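Local coordinates for pentatricopeptide repeat-containing protein 10, chloroplastic (Zea mays, PDB 4M59) that binds single-stranded chloroplast RNA at specific intergenic sequences as a helical-repeat protein, stabilising the transcripts by blocking exonucleases from either direction, at residues D149-M154 with W158-A163. The protein carries 4 engineered substitutions. Residues are numbered along the deposited sequence; the frame is centred on the assembly and turned at random.
Sequences DVYGRM and WPRIVA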
ATOM      1  N   ASP A 149     -31.645  -0.439  11.551  1.00 57.64           N
ATOM      2  CA  ASP A 149     -30.235  -0.418  11.275  1.00 58.12           C
ATOM      3  C   ASP A 149     -29.474  -0.085  12.536  1.00 59.10           C
ATOM      4  O   ASP A 149     -28.344  -0.479  12.686  1.00 60.79           O
ATOM      5  CB  ASP A 149     -29.954   0.623  10.206  1.00 61.15           C
ATOM      6  CG  ASP A 149     -28.634   0.426   9.541  1.00 61.78           C
ATOM      7  OD1 ASP A 149     -28.080  -0.678   9.634  1.00 62.72           O
ATOM      8  OD2 ASP A 149     -28.133   1.373   8.922  1.00 61.50           O
ATOM      9  N   VAL A 150     -30.102   0.637  13.444  1.00 43.50           N
ATOM     10  CA  VAL A 150     -29.473   0.972  14.707  1.00 46.60           C
ATOM     11  C   VAL A 150     -29.484  -0.222  15.642  1.00 50.66           C
ATOM     12  O   VAL A 150     -28.524  -0.486  16.335  1.00 55.43           O
ATOM     13  CB  VAL A 150     -30.157   2.169  15.363  1.00 43.98           C
ATOM     14  CG1 VAL A 150     -29.638   2.381  16.742  1.00 49.42           C
ATOM     15  CG2 VAL A 150     -29.918   3.394  14.558  1.00 41.18           C
ATOM     16  N   TYR A 151     -30.595  -0.950  15.644  1.00 57.70           N
ATOM     17  CA  TYR A 151     -30.716  -2.148  16.457  1.00 60.89           C
ATOM     18  C   TYR A 151     -29.691  -3.180  16.005  1.00 62.84           C
ATOM     19  O   TYR A 151     -29.163  -3.937  16.815  1.00 67.71           O
ATOM     20  CB  TYR A 151     -32.122  -2.739  16.326  1.00 55.72           C
ATOM     21  CG  TYR A 151     -33.155  -2.108  17.230  1.00 55.37           C
ATOM     22  CD1 TYR A 151     -32.827  -1.693  18.509  1.00 59.06           C
ATOM     23  CD2 TYR A 151     -34.461  -1.937  16.795  1.00 52.29           C
ATOM     24  CE1 TYR A 151     -33.774  -1.116  19.332  1.00 58.61           C
ATOM     25  CE2 TYR A 151     -35.411  -1.362  17.615  1.00 52.07           C
ATOM     26  CZ  TYR A 151     -35.067  -0.954  18.882  1.00 54.86           C
ATOM     27  OH  TYR A 151     -36.012  -0.383  19.699  1.00 54.64           O
ATOM     28  N   GLY A 152     -29.421  -3.198  14.706  1.00 48.33           N
ATOM     29  CA  GLY A 152     -28.560  -4.200  14.123  1.00 49.58           C
ATOM     30  C   GLY A 152     -27.082  -3.992  14.312  1.00 52.69           C
ATOM     31  O   GLY A 152     -26.292  -4.859  14.000  1.00 54.35           O
ATOM     32  N   ARG A 153     -26.707  -2.815  14.801  1.00 57.69           N
ATOM     33  CA  ARG A 153     -25.299  -2.475  14.958  1.00 59.79           C
ATOM     34  C   ARG A 153     -24.903  -2.382  16.425  1.00 66.69           C
ATOM     35  O   ARG A 153     -23.755  -2.102  16.755  1.00 68.26           O
ATOM     36  CB  ARG A 153     -24.984  -1.156  14.248  1.00 60.58           C
ATOM     37  CG  ARG A 153     -25.690  -0.987  12.913  1.00 55.84           C
ATOM     38  CD  ARG A 153     -24.936  -0.027  12.009  1.00 52.94           C
ATOM     39  NE  ARG A 153     -25.503   0.014  10.663  1.00 50.78           N
ATOM     40  CZ  ARG A 153     -24.828  -0.282   9.559  1.00 50.31           C
ATOM     41  NH1 ARG A 153     -23.558  -0.645   9.636  1.00 50.77           N
ATOM     42  NH2 ARG A 153     -25.426  -0.215   8.379  1.00 50.03           N
ATOM     43  N   MET A 154     -25.869  -2.627  17.306  1.00 62.91           N
ATOM     44  CA  MET A 154     -25.623  -2.568  18.727  1.00 71.53           C
ATOM     45  C   MET A 154     -25.284  -3.939  19.240  1.00 75.32           C
ATOM     46  O   MET A 154     -24.363  -4.105  20.027  1.00 78.58           O
ATOM     47  CB  MET A 154     -26.858  -2.053  19.454  1.00 72.58           C
ATOM     48  CG  MET A 154     -27.233  -0.651  19.092  1.00 68.92           C
ATOM     49  SD  MET A 154     -28.890  -0.193  19.582  1.00 65.32           S
ATOM     50  CE  MET A 154     -28.656  -0.017  21.326  1.00 69.50           C
ATOM     51  N   TRP A 158     -32.094  -8.564  18.742  1.00 75.54           N
ATOM     52  CA  TRP A 158     -33.065  -9.304  17.966  1.00 72.44           C
ATOM     53  C   TRP A 158     -34.505  -9.199  18.473  1.00 70.55           C
ATOM     54  O   TRP A 158     -35.417  -9.027  17.680  1.00 68.66           O
ATOM     55  CB  TRP A 158     -32.624 -10.759  17.822  1.00 75.86           C
ATOM     56  CG  TRP A 158     -33.495 -11.569  16.945  1.00 73.97           C
ATOM     57  CD1 TRP A 158     -34.113 -12.713  17.277  1.00 74.32           C
ATOM     58  CD2 TRP A 158     -33.839 -11.303  15.588  1.00 72.56           C
ATOM     59  NE1 TRP A 158     -34.830 -13.182  16.222  1.00 73.78           N
ATOM     60  CE2 TRP A 158     -34.674 -12.331  15.170  1.00 72.99           C
ATOM     61  CE3 TRP A 158     -33.519 -10.294  14.695  1.00 71.58           C
ATOM     62  CZ2 TRP A 158     -35.201 -12.383  13.897  1.00 73.53           C
ATOM     63  CZ3 TRP A 158     -34.047 -10.351  13.435  1.00 71.41           C
ATOM     64  CH2 TRP A 158     -34.876 -11.386  13.047  1.00 72.91           C
ATOM     65  N   PRO A 159     -34.720  -9.299  19.784  1.00 62.20           N
ATOM     66  CA  PRO A 159     -36.099  -9.178  20.233  1.00 60.55           C
ATOM     67  C   PRO A 159     -36.674  -7.827  19.909  1.00 59.04           C
ATOM     68  O   PRO A 159     -37.855  -7.711  19.645  1.00 58.74           O
ATOM     69  CB  PRO A 159     -35.977  -9.309  21.738  1.00 62.50           C
ATOM     70  CG  PRO A 159     -34.810 -10.091  21.940  1.00 64.85           C
ATOM     71  CD  PRO A 159     -33.845  -9.676  20.899  1.00 65.53           C
ATOM     72  N   ARG A 160     -35.838  -6.798  19.960  1.00 80.63           N
ATOM     73  CA  ARG A 160     -36.293  -5.444  19.686  1.00 79.12           C
ATOM     74  C   ARG A 160     -36.597  -5.266  18.208  1.00 77.07           C
ATOM     75  O   ARG A 160     -37.340  -4.367  17.822  1.00 75.73           O
ATOM     76  CB  ARG A 160     -35.252  -4.423  20.148  1.00 87.53           C
ATOM     77  CG  ARG A 160     -35.666  -3.642  21.385  1.00 88.42           C
ATOM     78  CD  ARG A 160     -34.493  -2.891  21.988  1.00 91.90           C
ATOM     79  NE  ARG A 160     -33.596  -3.776  22.720  1.00 95.23           N
ATOM     80  CZ  ARG A 160     -32.382  -3.426  23.142  1.00 99.37           C
ATOM     81  NH1 ARG A 160     -31.632  -4.298  23.800  1.00102.37           N
ATOM     82  NH2 ARG A 160     -31.925  -2.205  22.906  1.00100.69           N
ATOM     83  N   ILE A 161     -36.022  -6.133  17.379  1.00 67.36           N
ATOM     84  CA  ILE A 161     -36.261  -6.089  15.950  1.00 66.29           C
ATOM     85  C   ILE A 161     -37.566  -6.765  15.618  1.00 66.55           C
ATOM     86  O   ILE A 161     -38.379  -6.245  14.877  1.00 66.52           O
ATOM     87  CB  ILE A 161     -35.159  -6.785  15.202  1.00 65.03           C
ATOM     88  CG1 ILE A 161     -33.870  -6.007  15.389  1.00 65.41           C
ATOM     89  CG2 ILE A 161     -35.505  -6.882  13.765  1.00 65.07           C
ATOM     90  CD1 ILE A 161     -32.663  -6.706  14.929  1.00 66.88           C
ATOM     91  N   VAL A 162     -37.768  -7.941  16.207  1.00 59.88           N
ATOM     92  CA  VAL A 162     -39.006  -8.686  16.027  1.00 61.44           C
ATOM     93  C   VAL A 162     -40.198  -7.888  16.548  1.00 61.55           C
ATOM     94  O   VAL A 162     -41.259  -7.872  15.926  1.00 62.44           O
ATOM     95  CB  VAL A 162     -38.956 -10.044  16.750  1.00 59.63           C
ATOM     96  CG1 VAL A 162     -40.288 -10.767  16.615  1.00 61.62           C
ATOM     97  CG2 VAL A 162     -37.823 -10.896  16.200  1.00 59.70           C
ATOM     98  N   ALA A 163     -40.017  -7.227  17.686  1.00 76.16           N
ATOM     99  CA  ALA A 163     -41.075  -6.420  18.261  1.00 76.45           C
ATOM    100  C   ALA A 163     -41.391  -5.188  17.441  1.00 75.36           C
ATOM    101  O   ALA A 163     -42.529  -4.763  17.393  1.00 76.70           O
ATOM    102  CB  ALA A 163     -40.722  -6.021  19.658  1.00 72.57           C
TER
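Tyr151 lies against the aliphatic chain of Arg160, and a CH-pi contact carries the join. Arg160 CB sits over one face of the phenol ring, 3.8 Å from the centroid of the Tyr151 ring and 14° off the ring normal. Arg160 CG and CD continue outward past the rim on the same side of the plane, CD 3.3 Å from Tyr151 CE1 and CG near the hydroxyl oxygen. The Arg160 chain bends at chi3 (-76°), and its guanidinium stands nearly upright to the ring, the two planes 83° apart. Met154 CE approaches this guanidinium obliquely, 4.2 Å from Arg160 NH2.

Apolar packing is added by Ile161, whose CG1 lies 3.8 Å from CB of Tyr151; this ethyl branch, anti to the carbonyl carbon, ends nearer segment 149-154 than its base. The two segments face each other across the short turn of a helical hairpin, in which helices 141-151 and 158-170 form the antiparallel pair of a pentatricopeptide repeat, predicted as the third. Neighbouring hairpins extend the packing: Tyr151 also touches Leu126 of helix 122-132, and Ile161 meets Val183 of helix 177-188. An alanine in place of Tyr151 would probably leave the methylenes of Arg160 without their aromatic platform and the arginine chain freer to turn.

Ionic interactions gather around Asp149 and Arg153 within segment 149-154. Arg153 grips the carboxylate side-on: NE reaches OD1 of Asp149 at 2.9 Å from above the carboxylate plane, while NH2 meets the syn lone pair of Asp149 OD2 at 3.2 Å. Arg153 NH2 also forms a salt bridge with a phosphate of the bound RNA, so Asp149, itself packed on a sugar, probably helps to orient the guanidinium toward the nucleic acid.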